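Local coordinates for aeromonas extracellular serine protease (Aeromonas sobria, PDB 3WQB), which cleaves peptide bonds after paired basic residues, one of them lysine, as a secreted, calcium-binding serine protease of the furin subfamily and a probable virulence factor, at residues G398-A403 and S535-G540; V494-T499 and G545-E550. The protein carries 1 engineered substitution. All blocks are in the same frame, centred on the assembly; numbering follows the deposited sequence.

Contact 1: G398-A403 and S535-G540; sequences GWERNA and SNKFYG
Asn402 comes against the type I beta turn from Asn536 to Tyr539, its CA 6.3 Å from the CA of Phe538, and no backbone hydrogen bond joins the two segments. The turn belongs to the P-domain and follows strand 527-535, whereas 398-403 includes the short strand 400-401, paired with 407-408; every direct hydrogen bond across the contact has a side-chain donor. Asn402 works as a fork: its ND2 gives one N-H to Lys537 O at 2.8 Å, nearly straight at 165°, and the other to Tyr539 O at 2.9 Å, a more bent bond. Lys537 O lies almost in the amide plane, while Tyr539 O is tilted from it. With CG set between the backbone N and the carbonyl carbon (chi1 76°), the amide reaches both carbonyls of the turn. Its OD1 accepts from the backbone N of Ala404 and of Met406, which fixes the rotation of the amide and turns ND2 to the P-domain.

The second link is ionic. Lys537, bent at chi2 and chi4, crosses the extended chain of Glu400 at about a right angle and brings NZ to OE1 at 2.8 Å, on the anti side of the carboxylate. Lys394 pairs with OE2, so each carboxylate oxygen has a lysine partner, which would probably favour the charged form. NZ also donates to Arg500 O, and a water that accepts from NZ at 3.1 Å donates in turn to Arg401 O at 3.3 Å.

Contact 2: V494-T499 and G545-E550; sequences VSPAGT and GTWRLE
Pro496 and Ser495 lie over one face of the Trp547 indole, each on its own ring. Pro496 CD sits 3.4 Å from the centroid of the five-membered ring and only 16° off its normal, a close CH-pi contact; Ser495 CB does the same over the six-membered ring at 3.9 Å from its centroid. Trp547 CG stands anti to its own carbonyl carbon (chi1 -68°), which lays the indole beneath the start of the type I turn from Ser495 to Gly498. The ring nitrogen NE1 is bound to Ala543 O, and Phe538 meets the indole edge-to-face.

This turn closes a beta hairpin, strands 489-494 and 500-502, in a P-domain antiparallel sheet, and strand 545-553 flanks 489-494 on its other side. Val494 and Arg548 form a hydrogen-bonded pair: Val494 N donates to Arg548 O at 2.8 Å, and Arg548 N returns the bond to Val494 O. Two residues after Val494, Pro496 has no N-H to offer Thr546 O, and the chain turns away from the strand. On the sheet face carrying Val494 and Arg548 the two side chains run side by side, with Val494 CG2 over a face of the guanidinium, 3.6 Å from NH2. Bent at chi3, the arginine holds Glu550 side-on: NE at 2.9 Å and NH2 at 3.2 Å both donate to OE2, which lies nearly in the guanidinium plane, while Glu550 OE1 bridges to Arg500.

In the fold
Contacts 1 and 2 have centres 12 Å apart, on the same side of the chain's centre, and their segments interleave along the chain: 398-403, 494-499, 535-540, 545-550. Contact 2 joins two inner strands of a P-domain sheet; in contact 1 the 535-540 turn sits against the catalytic domain, where Asn536 bonds to the backbone of Ser275 and Ile277 and Tyr539 OH to Asp363. They meet directly, Phe538 CD1 lying 3.5 Å from Ser495 CB and Ala403 CB 3.6 Å from Ala497 CB. Glu541 bonds to both, through Ala403 N, Ser495 OG and Thr499 OG1. The sheet thus packs against the turn that meets the catalytic domain, consistent with the close domain packing known from furin and kexin.

Contact 1: G398-A403 and S535-G540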
# COMPACT_ATOMS: atom_id res chain seq x y z
N GLY A 398 2.76 -15.62 -13.42
CA GLY A 398 3.79 -16.08 -12.51
C GLY A 398 5.01 -15.19 -12.73
O GLY A 398 4.87 -14.03 -13.13
N TRP A 399 6.21 -15.73 -12.50
CA TRP A 399 7.44 -14.99 -12.80
C TRP A 399 7.66 -14.86 -14.30
O TRP A 399 7.58 -15.85 -15.03
CB TRP A 399 8.64 -15.69 -12.20
CG TRP A 399 8.80 -15.49 -10.73
CD1 TRP A 399 8.51 -16.39 -9.75
CD2 TRP A 399 9.27 -14.31 -10.08
NE1 TRP A 399 8.78 -15.85 -8.52
CE2 TRP A 399 9.25 -14.57 -8.69
CE3 TRP A 399 9.72 -13.06 -10.53
CZ2 TRP A 399 9.66 -13.63 -7.75
CZ3 TRP A 399 10.13 -12.12 -9.59
CH2 TRP A 399 10.10 -12.41 -8.21
N GLU A 400 7.98 -13.65 -14.72
CA GLU A 400 8.35 -13.35 -16.11
C GLU A 400 9.54 -12.40 -16.16
O GLU A 400 9.74 -11.58 -15.26
CB GLU A 400 7.16 -12.77 -16.88
CG GLU A 400 5.97 -13.73 -16.94
CD GLU A 400 4.76 -13.18 -17.65
OE1 GLU A 400 4.82 -12.05 -18.15
OE2 GLU A 400 3.73 -13.89 -17.72
N ARG A 401 10.34 -12.53 -17.21
CA ARG A 401 11.52 -11.69 -17.37
C ARG A 401 11.25 -10.67 -18.48
O ARG A 401 10.86 -11.04 -19.59
CB ARG A 401 12.75 -12.54 -17.70
CG ARG A 401 14.09 -11.84 -17.50
CD ARG A 401 15.25 -12.77 -17.81
NE ARG A 401 16.40 -12.47 -16.96
CZ ARG A 401 17.64 -12.23 -17.39
NH1 ARG A 401 17.93 -12.25 -18.68
NH2 ARG A 401 18.59 -11.97 -16.51
N ASN A 402 11.46 -9.39 -18.18
CA ASN A 402 11.20 -8.34 -19.17
C ASN A 402 12.34 -8.21 -20.19
O ASN A 402 13.33 -8.94 -20.11
CB ASN A 402 10.79 -7.00 -18.53
CG ASN A 402 11.95 -6.23 -17.90
OD1 ASN A 402 13.13 -6.49 -18.18
ND2 ASN A 402 11.60 -5.26 -17.07
N ALA A 403 12.21 -7.28 -21.13
CA ALA A 403 13.18 -7.21 -22.24
C ALA A 403 14.54 -6.66 -21.81
O ALA A 403 15.52 -6.79 -22.55
CB ALA A 403 12.62 -6.40 -23.39
N SER A 535 2.30 -0.09 -13.31
CA SER A 535 3.07 -1.31 -13.48
C SER A 535 4.56 -1.08 -13.33
O SER A 535 5.12 -0.11 -13.87
CB SER A 535 2.80 -1.97 -14.83
OG SER A 535 3.64 -3.09 -14.98
N ASN A 536 5.20 -2.01 -12.62
CA ASN A 536 6.65 -2.06 -12.48
C ASN A 536 7.31 -3.02 -13.46
O ASN A 536 8.55 -3.12 -13.51
CB ASN A 536 7.01 -2.44 -11.05
CG ASN A 536 6.67 -1.37 -10.05
OD1 ASN A 536 6.98 -0.19 -10.27
ND2 ASN A 536 6.06 -1.75 -8.92
N LYS A 537 6.49 -3.76 -14.22
CA LYS A 537 6.99 -4.84 -15.07
C LYS A 537 8.02 -4.42 -16.11
O LYS A 537 8.83 -5.25 -16.54
CB LYS A 537 5.80 -5.53 -15.74
CG LYS A 537 6.14 -6.57 -16.80
CD LYS A 537 6.84 -7.79 -16.20
CE LYS A 537 7.15 -8.83 -17.27
NZ LYS A 537 5.92 -9.44 -17.84
N PHE A 538 7.99 -3.15 -16.50
CA PHE A 538 8.77 -2.68 -17.64
C PHE A 538 10.10 -2.03 -17.25
O PHE A 538 10.78 -1.43 -18.07
CB PHE A 538 7.92 -1.73 -18.50
CG PHE A 538 6.58 -2.30 -18.84
CD1 PHE A 538 6.46 -3.29 -19.81
CD2 PHE A 538 5.43 -1.85 -18.19
CE1 PHE A 538 5.22 -3.82 -20.13
CE2 PHE A 538 4.17 -2.38 -18.51
CZ PHE A 538 4.07 -3.37 -19.48
N TYR A 539 10.46 -2.17 -15.98
CA TYR A 539 11.66 -1.54 -15.44
C TYR A 539 12.89 -1.85 -16.28
O TYR A 539 13.27 -3.02 -16.45
CB TYR A 539 11.87 -2.01 -14.00
CG TYR A 539 12.88 -1.21 -13.22
CD1 TYR A 539 12.48 -0.15 -12.42
CD2 TYR A 539 14.25 -1.50 -13.30
CE1 TYR A 539 13.41 0.59 -11.70
CE2 TYR A 539 15.19 -0.76 -12.57
CZ TYR A 539 14.76 0.28 -11.77
OH TYR A 539 15.67 1.02 -11.05
N GLY A 540 13.53 -0.80 -16.78
CA GLY A 540 14.76 -0.94 -17.54
C GLY A 540 14.59 -0.96 -19.05
O GLY A 540 15.56 -0.80 -19.78
O HOH W 1 7.60 -10.85 -19.97

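Contact 2: V494-T499 and G545-E550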
# COMPACT_ATOMS: atom_id res chain seq x y z
N VAL A 494 0.84 -3.58 -22.99
CA VAL A 494 1.93 -4.17 -23.77
C VAL A 494 2.93 -3.07 -24.17
O VAL A 494 2.54 -2.02 -24.69
CB VAL A 494 1.39 -4.88 -25.04
CG1 VAL A 494 2.50 -5.68 -25.74
CG2 VAL A 494 0.20 -5.81 -24.73
N SER A 495 4.21 -3.31 -23.91
CA SER A 495 5.26 -2.33 -24.23
C SER A 495 5.75 -2.49 -25.68
O SER A 495 5.44 -3.49 -26.33
CB SER A 495 6.43 -2.50 -23.26
OG SER A 495 7.18 -3.66 -23.56
N PRO A 496 6.54 -1.52 -26.17
CA PRO A 496 7.12 -1.65 -27.51
C PRO A 496 7.91 -2.94 -27.72
O PRO A 496 7.95 -3.47 -28.84
CB PRO A 496 8.03 -0.41 -27.61
CG PRO A 496 7.37 0.59 -26.72
CD PRO A 496 6.81 -0.21 -25.57
N ALA A 497 8.52 -3.47 -26.66
CA ALA A 497 9.27 -4.73 -26.73
C ALA A 497 8.37 -5.97 -26.80
O ALA A 497 8.86 -7.08 -27.03
CB ALA A 497 10.19 -4.84 -25.53
N GLY A 498 7.07 -5.78 -26.58
CA GLY A 498 6.11 -6.87 -26.59
C GLY A 498 5.88 -7.43 -25.20
O GLY A 498 5.12 -8.38 -25.03
N THR A 499 6.55 -6.87 -24.20
CA THR A 499 6.35 -7.28 -22.81
C THR A 499 4.93 -6.96 -22.34
O THR A 499 4.38 -5.91 -22.66
CB THR A 499 7.35 -6.55 -21.90
OG1 THR A 499 8.66 -6.71 -22.45
CG2 THR A 499 7.33 -7.08 -20.47
N GLY A 545 8.33 3.78 -28.84
CA GLY A 545 7.52 2.90 -29.66
C GLY A 545 6.10 2.83 -29.17
O GLY A 545 5.65 3.68 -28.38
N THR A 546 5.38 1.82 -29.63
CA THR A 546 3.97 1.71 -29.36
C THR A 546 3.66 0.93 -28.09
O THR A 546 4.24 -0.14 -27.85
CB THR A 546 3.20 1.10 -30.55
OG1 THR A 546 3.85 -0.10 -30.99
CG2 THR A 546 3.13 2.08 -31.73
N TRP A 547 2.75 1.49 -27.30
CA TRP A 547 2.21 0.86 -26.10
C TRP A 547 0.73 0.57 -26.33
O TRP A 547 -0.01 1.42 -26.83
CB TRP A 547 2.36 1.81 -24.92
CG TRP A 547 3.77 2.04 -24.48
CD1 TRP A 547 4.69 2.86 -25.06
CD2 TRP A 547 4.39 1.49 -23.32
NE1 TRP A 547 5.87 2.82 -24.35
CE2 TRP A 547 5.71 1.99 -23.27
CE3 TRP A 547 3.96 0.59 -22.32
CZ2 TRP A 547 6.61 1.63 -22.26
CZ3 TRP A 547 4.85 0.23 -21.32
CH2 TRP A 547 6.16 0.75 -21.30
N ARG A 548 0.29 -0.63 -25.96
CA ARG A 548 -1.09 -1.04 -26.23
C ARG A 548 -1.84 -1.43 -24.96
O ARG A 548 -1.36 -2.25 -24.18
CB ARG A 548 -1.10 -2.19 -27.24
CG ARG A 548 -2.49 -2.70 -27.60
CD ARG A 548 -2.45 -3.75 -28.69
NE ARG A 548 -1.92 -5.04 -28.24
CZ ARG A 548 -0.73 -5.53 -28.58
NH1 ARG A 548 0.09 -4.82 -29.35
NH2 ARG A 548 -0.34 -6.72 -28.13
N LEU A 549 -3.00 -0.83 -24.77
CA LEU A 549 -3.91 -1.25 -23.70
C LEU A 549 -4.89 -2.27 -24.25
O LEU A 549 -5.43 -2.10 -25.34
CB LEU A 549 -4.68 -0.05 -23.17
CG LEU A 549 -5.52 -0.31 -21.91
CD1 LEU A 549 -4.62 -0.41 -20.68
CD2 LEU A 549 -6.56 0.77 -21.74
N GLU A 550 -5.12 -3.33 -23.48
CA GLU A 550 -6.04 -4.38 -23.87
C GLU A 550 -7.06 -4.57 -22.76
O GLU A 550 -6.68 -4.67 -21.60
CB GLU A 550 -5.28 -5.69 -24.10
CG GLU A 550 -4.41 -5.68 -25.34
CD GLU A 550 -3.77 -7.02 -25.64
OE1 GLU A 550 -3.89 -7.98 -24.84
OE2 GLU A 550 -3.15 -7.13 -26.72